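Local coordinates for putative exported protein (Bordetella pertussis Tohama I, PDB 2PFY), which binds pyroglutamic acid as the extracytoplasmic solute receptor of a tripartite ATP-independent periplasmic (TRAP) transport system, to which it probably delivers this ligand, at residues T7-D12 with G63-S68; S118-Q123 with F205-F210; T140-Y145 with M156-T161. All blocks are in the same frame, centred on the assembly; numbering follows the deposited sequence.

Contact 1 of 3, residues T7-D12 with G63-S68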
loop_
_atom_site.group_PDB
_atom_site.type_symbol
_atom_site.label_atom_id
_atom_site.label_comp_id
_atom_site.label_asym_id
_atom_site.label_seq_id
_atom_site.Cartn_x
_atom_site.Cartn_y
_atom_site.Cartn_z
ATOM N N THR A 7 -2.626 -14.857 3.448
ATOM C CA THR A 7 -3.056 -13.737 4.290
ATOM C C THR A 7 -3.280 -12.536 3.371
ATOM O O THR A 7 -2.507 -12.297 2.434
ATOM C CB THR A 7 -2.037 -13.420 5.428
ATOM O OG1 THR A 7 -2.510 -12.298 6.208
ATOM C CG2 THR A 7 -0.634 -13.062 4.840
ATOM N N ALA A 8 -4.336 -11.780 3.640
ATOM C CA ALA A 8 -4.575 -10.482 3.001
ATOM C C ALA A 8 -4.799 -9.460 4.095
ATOM O O ALA A 8 -5.422 -9.743 5.145
ATOM C CB ALA A 8 -5.787 -10.537 2.073
ATOM N N GLU A 9 -4.283 -8.266 3.852
ATOM C CA GLU A 9 -4.207 -7.202 4.855
ATOM C C GLU A 9 -5.569 -6.560 5.242
ATOM O O GLU A 9 -5.865 -6.297 6.412
ATOM C CB GLU A 9 -3.328 -6.130 4.237
ATOM C CG GLU A 9 -2.350 -5.542 5.120
ATOM C CD GLU A 9 -1.587 -4.458 4.429
ATOM O OE1 GLU A 9 -0.358 -4.475 4.486
ATOM O OE2 GLU A 9 -2.228 -3.568 3.848
ATOM N N GLN A 10 -6.389 -6.323 4.233
ATOM C CA GLN A 10 -7.562 -5.467 4.366
ATOM C C GLN A 10 -8.850 -6.289 4.415
ATOM O O GLN A 10 -8.867 -7.469 4.001
ATOM C CB GLN A 10 -7.556 -4.502 3.181
ATOM C CG GLN A 10 -6.256 -3.648 3.075
ATOM C CD GLN A 10 -6.055 -2.784 4.317
ATOM O OE1 GLN A 10 -7.035 -2.304 4.906
ATOM N NE2 GLN A 10 -4.800 -2.601 4.734
ATOM N N PRO A 11 -9.943 -5.694 4.917
ATOM C CA PRO A 11 -11.216 -6.394 4.981
ATOM C C PRO A 11 -11.801 -6.703 3.598
ATOM O O PRO A 11 -11.314 -6.195 2.605
ATOM C CB PRO A 11 -12.124 -5.391 5.730
ATOM C CG PRO A 11 -11.538 -4.089 5.455
ATOM C CD PRO A 11 -10.054 -4.335 5.501
ATOM N N ASP A 12 -12.796 -7.581 3.558
ATOM C CA ASP A 12 -13.455 -7.998 2.332
ATOM C C ASP A 12 -14.119 -6.800 1.594
ATOM O O ASP A 12 -14.300 -6.857 0.373
ATOM C CB ASP A 12 -14.448 -9.124 2.677
ATOM C CG ASP A 12 -13.747 -10.451 2.986
ATOM O OD1 ASP A 12 -12.572 -10.613 2.632
ATOM O OD2 ASP A 12 -14.363 -11.341 3.602
ATOM N N GLY A 63 1.085 -14.298 0.635
ATOM C CA GLY A 63 0.387 -13.245 1.370
ATOM C C GLY A 63 0.424 -11.920 0.650
ATOM O O GLY A 63 1.301 -11.668 -0.170
ATOM N N GLU A 64 -0.570 -11.091 0.963
ATOM C CA GLU A 64 -0.646 -9.750 0.465
ATOM C C GLU A 64 -0.218 -8.755 1.556
ATOM O O GLU A 64 -0.567 -8.907 2.739
ATOM C CB GLU A 64 -2.074 -9.469 -0.073
ATOM C CG GLU A 64 -2.240 -8.061 -0.654
ATOM C CD GLU A 64 -2.536 -7.028 0.426
ATOM O OE1 GLU A 64 -3.311 -7.368 1.371
ATOM O OE2 GLU A 64 -1.979 -5.904 0.346
ATOM N N VAL A 65 0.576 -7.757 1.154
ATOM C CA VAL A 65 1.055 -6.726 2.098
ATOM C C VAL A 65 1.451 -5.451 1.346
ATOM O O VAL A 65 1.816 -5.482 0.154
ATOM C CB VAL A 65 2.232 -7.266 3.030
ATOM C CG1 VAL A 65 3.502 -7.562 2.223
ATOM C CG2 VAL A 65 2.550 -6.329 4.225
ATOM N N LEU A 66 1.346 -4.332 2.061
ATOM C CA LEU A 66 1.833 -3.044 1.610
ATOM C C LEU A 66 3.326 -3.195 1.331
ATOM O O LEU A 66 4.086 -3.626 2.216
ATOM C CB LEU A 66 1.616 -2.013 2.738
ATOM C CG LEU A 66 1.972 -0.557 2.429
ATOM C CD1 LEU A 66 0.929 0.043 1.456
ATOM C CD2 LEU A 66 2.088 0.276 3.720
ATOM N N VAL A 67 3.744 -2.835 0.118
ATOM C CA VAL A 67 5.158 -2.947 -0.304
ATOM C C VAL A 67 6.079 -2.198 0.670
ATOM O O VAL A 67 7.077 -2.765 1.187
ATOM C CB VAL A 67 5.359 -2.416 -1.780
ATOM C CG1 VAL A 67 6.863 -2.333 -2.144
ATOM C CG2 VAL A 67 4.592 -3.286 -2.776
ATOM N N SER A 68 5.709 -0.945 0.969
ATOM C CA SER A 68 6.497 -0.098 1.856
ATOM C C SER A 68 6.548 -0.573 3.315
ATOM O O SER A 68 7.269 0.010 4.128
ATOM C CB SER A 68 6.011 1.358 1.757
ATOM O OG SER A 68 4.626 1.421 2.077
HETATM O O HOH W 1 -1.836 -9.726 4.993
HETATM O O HOH W 2 -1.586 -3.083 1.289
HETATM O O HOH W 3 -5.723 -6.510 1.432
#
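T7 and G63 pair as parallel neighbours where strands 2-7 and 62-66 adjoin in the five-stranded sheet of this periplasmic binding-protein fold. Backbone pairing across the two segments is brief: E64 N donates to T7 O at 2.7 Å, while CG2 of T7 settles 3.6 Å from the bare CA of G63, where a CB would collide with it. Beyond this point two carboxylates take over the role of the ladder, each reaching over to a backbone N-H of the other segment. E64 sets off with CG opposite its own N and then folds at chi2 (-84°), which swings OE1 back to E9 N at 2.8 Å. E9, extended beyond CG, returns the bond: its OE1 accepts from L66 N at 3.0 Å, from above the carboxylate plane, and also forms a salt bridge with R48, so E9 bonds two residues of the pyroglutamic acid pocket with one oxygen. The OE2 atoms of E9 and E64 stand 4.2 Å apart, a like-charge pair that R48, the amide of Q10 and S209 OG, which bonds to E64 OE2, probably ease. Three waters bridge the polar groups. One molecule donates to both OE2 atoms, a second links T7 OG1 with E64 O, and a third accepts from Q10 N while donating to E64 OE1 from 2.6 Å.

Contact 2 of 3, residues S118-Q123 with F205-F210; sequences SPWPPQ and FIPQSF. With PCA (pyroglutamic acid), chain E.
S118 and S209 face each other as an antiparallel hydrogen-bonded pair, S118 N to S209 O at 2.9 Å and S209 N to S118 O at 2.8 Å, where two segments run in opposite directions between the five-stranded and the four-stranded sheet, as linkers between the lobes of a periplasmic binding protein do. This is the tight end. Here P119 sits against Q208, whose OE1 lies 3.3 Å from P119 CA, and W120 N continues the pairing to P207 O. Further on the chains separate around P121, which turns from the other segment and packs on P184 and A185 instead, although the region remains buried. They meet again where Q123 N donates to F205 O at 3.0 Å, and Q123 CG rests over the face of the F205 ring, 3.7 Å from its centroid. The ligand lies over the middle of the contact. With CG of W120 anti to its carbonyl carbon (chi1 -75°), the indole offers one face to pyroglutamic acid, whose CD lies 3.3 Å above the ring plane; P207 O is at the indole edge, and P207 CG approaches the ligand CG to 3.7 Å. Backbone bonds thus tie the two segments together, while W120 and P207 give the ligand ring mainly van der Waals contact and residues such as T182, S183 and T186 supply hydrogen bonds.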
loop_
_atom_site.group_PDB
_atom_site.type_symbol
_atom_site.label_atom_id
_atom_site.label_comp_id
_atom_site.label_asym_id
_atom_site.label_seq_id
_atom_site.Cartn_x
_atom_site.Cartn_y
_atom_site.Cartn_z
ATOM N N SER A 118 -0.415 -4.335 -6.977
ATOM C CA SER A 118 -1.552 -3.489 -7.351
ATOM C C SER A 118 -1.467 -2.263 -6.493
ATOM O O SER A 118 -0.944 -2.323 -5.377
ATOM C CB SER A 118 -2.899 -4.190 -7.134
ATOM O OG SER A 118 -3.083 -5.213 -8.089
ATOM N N PRO A 119 -1.926 -1.118 -7.037
ATOM C CA PRO A 119 -1.805 0.124 -6.280
ATOM C C PRO A 119 -3.042 0.408 -5.410
ATOM O O PRO A 119 -4.163 0.027 -5.749
ATOM C CB PRO A 119 -1.683 1.179 -7.404
ATOM C CG PRO A 119 -2.619 0.634 -8.490
ATOM C CD PRO A 119 -2.440 -0.886 -8.411
ATOM N N TRP A 120 -2.807 1.038 -4.280
ATOM C CA TRP A 120 -3.834 1.803 -3.577
ATOM C C TRP A 120 -4.128 3.070 -4.413
ATOM O O TRP A 120 -3.361 3.420 -5.317
ATOM C CB TRP A 120 -3.280 2.236 -2.209
ATOM C CG TRP A 120 -3.231 1.128 -1.226
ATOM C CD1 TRP A 120 -2.166 0.287 -0.945
ATOM C CD2 TRP A 120 -4.296 0.740 -0.366
ATOM N NE1 TRP A 120 -2.517 -0.587 0.054
ATOM C CE2 TRP A 120 -3.819 -0.328 0.433
ATOM C CE3 TRP A 120 -5.620 1.198 -0.187
ATOM C CZ2 TRP A 120 -4.612 -0.942 1.406
ATOM C CZ3 TRP A 120 -6.419 0.575 0.780
ATOM C CH2 TRP A 120 -5.905 -0.479 1.566
ATOM N N PRO A 121 -5.254 3.751 -4.121
ATOM C CA PRO A 121 -5.458 5.069 -4.700
ATOM C C PRO A 121 -4.514 6.097 -4.044
ATOM O O PRO A 121 -3.827 5.780 -3.059
ATOM C CB PRO A 121 -6.958 5.372 -4.410
ATOM C CG PRO A 121 -7.574 4.004 -3.997
ATOM C CD PRO A 121 -6.402 3.325 -3.303
ATOM N N PRO A 122 -4.433 7.310 -4.620
ATOM C CA PRO A 122 -3.574 8.356 -4.071
ATOM C C PRO A 122 -3.928 8.726 -2.630
ATOM O O PRO A 122 -5.103 8.608 -2.227
ATOM C CB PRO A 122 -3.836 9.542 -5.001
ATOM C CG PRO A 122 -4.266 8.900 -6.309
ATOM C CD PRO A 122 -5.119 7.738 -5.852
ATOM N N GLN A 123 -2.933 9.162 -1.846
ATOM C CA GLN A 123 -3.149 9.371 -0.411
ATOM C C GLN A 123 -3.596 10.809 -0.136
ATOM O O GLN A 123 -2.901 11.755 -0.503
ATOM C CB GLN A 123 -1.861 9.087 0.379
ATOM C CG GLN A 123 -1.242 7.693 0.098
ATOM C CD GLN A 123 -2.117 6.563 0.630
ATOM O OE1 GLN A 123 -2.855 5.902 -0.113
ATOM N NE2 GLN A 123 -2.072 6.372 1.909
ATOM N N PHE A 205 1.159 10.501 -2.456
ATOM C CA PHE A 205 1.828 9.437 -3.164
ATOM C C PHE A 205 0.853 8.302 -3.445
ATOM O O PHE A 205 -0.333 8.334 -3.049
ATOM C CB PHE A 205 3.073 8.933 -2.380
ATOM C CG PHE A 205 2.774 8.475 -0.988
ATOM C CD1 PHE A 205 2.462 7.123 -0.723
ATOM C CD2 PHE A 205 2.738 9.390 0.059
ATOM C CE1 PHE A 205 2.166 6.688 0.571
ATOM C CE2 PHE A 205 2.412 8.956 1.384
ATOM C CZ PHE A 205 2.148 7.621 1.634
ATOM N N ILE A 206 1.322 7.317 -4.191
ATOM C CA ILE A 206 0.467 6.179 -4.431
ATOM C C ILE A 206 1.202 4.857 -4.066
ATOM O O ILE A 206 2.031 4.350 -4.852
ATOM C CB ILE A 206 -0.373 6.229 -5.805
ATOM C CG1 ILE A 206 -0.105 5.070 -6.714
ATOM C CG2 ILE A 206 -0.512 7.612 -6.523
ATOM C CD1 ILE A 206 -0.821 3.935 -6.288
ATOM N N PRO A 207 0.918 4.334 -2.846
ATOM C CA PRO A 207 1.702 3.211 -2.344
ATOM C C PRO A 207 1.180 1.924 -2.964
ATOM O O PRO A 207 -0.018 1.800 -3.262
ATOM C CB PRO A 207 1.497 3.280 -0.826
ATOM C CG PRO A 207 0.026 3.871 -0.686
ATOM C CD PRO A 207 -0.146 4.765 -1.900
ATOM N N GLN A 208 2.093 1.008 -3.241
ATOM C CA GLN A 208 1.745 -0.273 -3.850
ATOM C C GLN A 208 1.512 -1.320 -2.789
ATOM O O GLN A 208 2.040 -1.253 -1.690
ATOM C CB GLN A 208 2.860 -0.769 -4.747
ATOM C CG GLN A 208 3.269 0.200 -5.851
ATOM C CD GLN A 208 2.142 0.549 -6.805
ATOM O OE1 GLN A 208 1.331 -0.282 -7.164
ATOM N NE2 GLN A 208 2.120 1.781 -7.246
ATOM N N SER A 209 0.722 -2.313 -3.159
ATOM C CA SER A 209 0.557 -3.504 -2.356
ATOM C C SER A 209 1.069 -4.672 -3.209
ATOM O O SER A 209 0.953 -4.640 -4.435
ATOM C CB SER A 209 -0.928 -3.593 -2.033
ATOM O OG SER A 209 -1.414 -4.885 -2.189
ATOM N N PHE A 210 1.672 -5.687 -2.615
ATOM C CA PHE A 210 2.013 -6.869 -3.433
ATOM C C PHE A 210 1.690 -8.210 -2.813
ATOM O O PHE A 210 1.415 -8.303 -1.608
ATOM C CB PHE A 210 3.463 -6.837 -4.066
ATOM C CG PHE A 210 4.622 -6.820 -3.073
ATOM C CD1 PHE A 210 5.918 -6.576 -3.549
ATOM C CD2 PHE A 210 4.439 -6.979 -1.678
ATOM C CE1 PHE A 210 7.049 -6.523 -2.671
ATOM C CE2 PHE A 210 5.543 -6.934 -0.802
ATOM C CZ PHE A 210 6.867 -6.688 -1.305
HETATM N N PCA E . -4.561 2.349 2.910
HETATM C CA PCA E . -3.513 1.637 3.680
HETATM C CB PCA E . -2.156 1.964 3.108
HETATM C CG PCA E . -2.392 2.960 2.013
HETATM C CD PCA E . -3.874 3.120 1.933
HETATM O OE PCA E . -4.449 3.797 1.087
HETATM C C PCA E . -3.575 2.036 5.141
HETATM O O PCA E . -2.985 1.427 6.042
HETATM O OXT PCA E . -4.242 3.009 5.442
#

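Contact 3 of 3, residues T140-Y145 with M156-T161; sequences TRFRAY and MGAVPT. With PCA (pyroglutamic acid), chain E.
Strands 141-144 and 159-161 run parallel with a strong twist, their axes 4.5 Å apart at closest and 44° from each other, and are laced by four backbone hydrogen bonds from V159 N to T140 O (2.7 Å) through to A144 N and T161 O (2.8 Å). Together with helix 147-155 they form a beta-alpha-beta unit, and the helix closes in a Schellman motif at G157. V159 O carries a double load: F142 N and T161 OG1 reach it from opposite faces of its plane. On the face shared with P160, F142 does most of the side-chain packing. A chi1 of -169° swings its ring away from its own N and toward selenomethionine M156, whose terminal methyl sits over one ring face, CE standing 3.9 Å from the centroid and SE farther off above the same face, a Met-aromatic contact; the two side chains cross at about a right angle. CB of A158 fills in against F142 CB at 3.6 Å. On the way to the pocket, R143 turns from the second strand and runs extended from CG to NE, sending NH1 to the ligand OXT at 2.9 Å and NH2 to the ligand O at 2.7 Å. The carboxylate carbon lies in the guanidinium plane, at its edge, while NE bonds to V163 O. Y145 covers one guanidinium face with CD2 and turns a ring face to the ligand CB. A paired, planar grip of this kind suits a carboxylate, and probably favours the ionised form of pyroglutamic acid.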
loop_
_atom_site.group_PDB
_atom_site.type_symbol
_atom_site.label_atom_id
_atom_site.label_comp_id
_atom_site.label_asym_id
_atom_site.label_seq_id
_atom_site.Cartn_x
_atom_site.Cartn_y
_atom_site.Cartn_z
ATOM N N THR A 140 -0.163 17.569 16.426
ATOM C CA THR A 140 -1.291 16.665 16.200
ATOM C C THR A 140 -0.821 15.202 16.227
ATOM O O THR A 140 0.217 14.873 15.651
ATOM C CB THR A 140 -2.026 17.026 14.865
ATOM O OG1 THR A 140 -2.669 18.304 15.022
ATOM C CG2 THR A 140 -3.102 16.013 14.515
ATOM N N ARG A 141 -1.576 14.359 16.933
ATOM C CA ARG A 141 -1.371 12.896 16.956
ATOM C C ARG A 141 -1.827 12.388 15.602
ATOM O O ARG A 141 -3.008 12.360 15.301
ATOM C CB ARG A 141 -2.183 12.243 18.071
ATOM C CG ARG A 141 -1.805 12.769 19.477
ATOM C CD ARG A 141 -2.821 12.306 20.540
ATOM N NE ARG A 141 -2.349 12.593 21.900
ATOM C CZ ARG A 141 -2.912 12.125 23.011
ATOM N NH1 ARG A 141 -3.957 11.319 22.938
ATOM N NH2 ARG A 141 -2.423 12.459 24.199
ATOM N N PHE A 142 -0.864 12.073 14.761
ATOM C CA PHE A 142 -1.164 11.865 13.360
ATOM C C PHE A 142 -0.820 10.405 13.041
ATOM O O PHE A 142 0.295 9.943 13.305
ATOM C CB PHE A 142 -0.355 12.852 12.519
ATOM C CG PHE A 142 -0.772 12.911 11.062
ATOM C CD1 PHE A 142 -1.570 13.960 10.593
ATOM C CD2 PHE A 142 -0.360 11.910 10.156
ATOM C CE1 PHE A 142 -1.936 14.021 9.245
ATOM C CE2 PHE A 142 -0.747 11.949 8.799
ATOM C CZ PHE A 142 -1.528 13.000 8.342
ATOM N N ARG A 143 -1.787 9.672 12.509
ATOM C CA ARG A 143 -1.564 8.261 12.173
ATOM C C ARG A 143 -0.441 8.063 11.168
ATOM O O ARG A 143 -0.418 8.715 10.115
ATOM C CB ARG A 143 -2.838 7.633 11.595
ATOM C CG ARG A 143 -2.645 6.146 11.200
ATOM C CD ARG A 143 -3.805 5.595 10.451
ATOM N NE ARG A 143 -3.491 4.217 10.053
ATOM C CZ ARG A 143 -3.665 3.726 8.831
ATOM N NH1 ARG A 143 -4.241 4.477 7.900
ATOM N NH2 ARG A 143 -3.312 2.455 8.559
ATOM N N ALA A 144 0.481 7.153 11.479
ATOM C CA ALA A 144 1.456 6.659 10.495
ATOM C C ALA A 144 1.189 5.167 10.288
ATOM O O ALA A 144 0.621 4.535 11.157
ATOM C CB ALA A 144 2.896 6.846 11.007
ATOM N N TYR A 145 1.579 4.609 9.139
ATOM C CA TYR A 145 1.288 3.190 8.885
ATOM C C TYR A 145 2.465 2.416 8.311
ATOM O O TYR A 145 2.325 1.255 7.895
ATOM C CB TYR A 145 0.022 3.015 8.029
ATOM C CG TYR A 145 0.043 3.660 6.666
ATOM C CD1 TYR A 145 0.925 3.219 5.672
ATOM C CD2 TYR A 145 -0.856 4.691 6.347
ATOM C CE1 TYR A 145 0.935 3.792 4.435
ATOM C CE2 TYR A 145 -0.845 5.288 5.092
ATOM C CZ TYR A 145 0.057 4.840 4.139
ATOM O OH TYR A 145 0.108 5.379 2.879
HETATM N N MSE A 156 6.399 16.835 9.092
HETATM C CA MSE A 156 5.246 17.730 9.056
HETATM C C MSE A 156 5.090 18.524 10.368
HETATM O O MSE A 156 4.325 19.487 10.423
HETATM C CB MSE A 156 3.959 16.937 8.780
HETATM C CG MSE A 156 3.783 16.460 7.357
HETATM SE SE MSE A 156 2.371 15.099 7.232
HETATM C CE MSE A 156 0.847 15.889 8.138
ATOM N N GLY A 157 5.806 18.105 11.415
ATOM C CA GLY A 157 5.667 18.684 12.748
ATOM C C GLY A 157 4.593 18.020 13.580
ATOM O O GLY A 157 4.235 18.521 14.657
ATOM N N ALA A 158 4.055 16.896 13.081
ATOM C CA ALA A 158 3.014 16.164 13.791
ATOM C C ALA A 158 3.673 15.115 14.671
ATOM O O ALA A 158 4.881 14.924 14.584
ATOM C CB ALA A 158 2.047 15.506 12.785
ATOM N N VAL A 159 2.896 14.444 15.516
ATOM C CA VAL A 159 3.459 13.393 16.366
ATOM C C VAL A 159 3.013 12.037 15.763
ATOM O O VAL A 159 1.859 11.653 15.879
ATOM C CB VAL A 159 3.051 13.557 17.847
ATOM C CG1 VAL A 159 3.566 12.389 18.699
ATOM C CG2 VAL A 159 3.570 14.939 18.414
ATOM N N PRO A 160 3.933 11.349 15.074
ATOM C CA PRO A 160 3.535 10.103 14.416
ATOM C C PRO A 160 3.135 9.035 15.416
ATOM O O PRO A 160 3.754 8.888 16.472
ATOM C CB PRO A 160 4.755 9.707 13.592
ATOM C CG PRO A 160 5.844 10.672 13.941
ATOM C CD PRO A 160 5.344 11.696 14.874
ATOM N N THR A 161 2.060 8.326 15.093
ATOM C CA THR A 161 1.542 7.278 15.929
ATOM C C THR A 161 1.162 6.133 14.967
ATOM O O THR A 161 0.260 6.277 14.127
ATOM C CB THR A 161 0.332 7.793 16.765
ATOM O OG1 THR A 161 0.620 9.126 17.290
ATOM C CG2 THR A 161 0.057 6.863 17.896
HETATM N N PCA E . -4.561 2.349 2.910
HETATM C CA PCA E . -3.513 1.637 3.680
HETATM C CB PCA E . -2.156 1.964 3.108
HETATM C CG PCA E . -2.392 2.960 2.013
HETATM C CD PCA E . -3.874 3.120 1.933
HETATM O OE PCA E . -4.449 3.797 1.087
HETATM C C PCA E . -3.575 2.036 5.141
HETATM O O PCA E . -2.985 1.427 6.042
HETATM O OXT PCA E . -4.242 3.009 5.442
#

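How the contacts relate
From the N terminus, contact 1 comes first: 7-12 meets 63-68 after a loop holding helices 15-30 and 51-57 and strand 35-40, and it is complete before the others begin. Contact 2 opens at 118-123 and closes only at 205-210; contact 3, which pairs the two strands of a beta-alpha-beta unit, opens and closes within that span, so none of the three cross. Contacts 1 and 2 share the five-stranded sheet, where strand 62-66 adjoins 208-214 and V65 O lies 2.8 Å from F210 N. Contact 3 pairs strands 141-144 and 159-162, outside that sheet, yet Y145 packs on L66 of contact 1 and F205 of contact 2, bringing all three together around pyroglutamic acid.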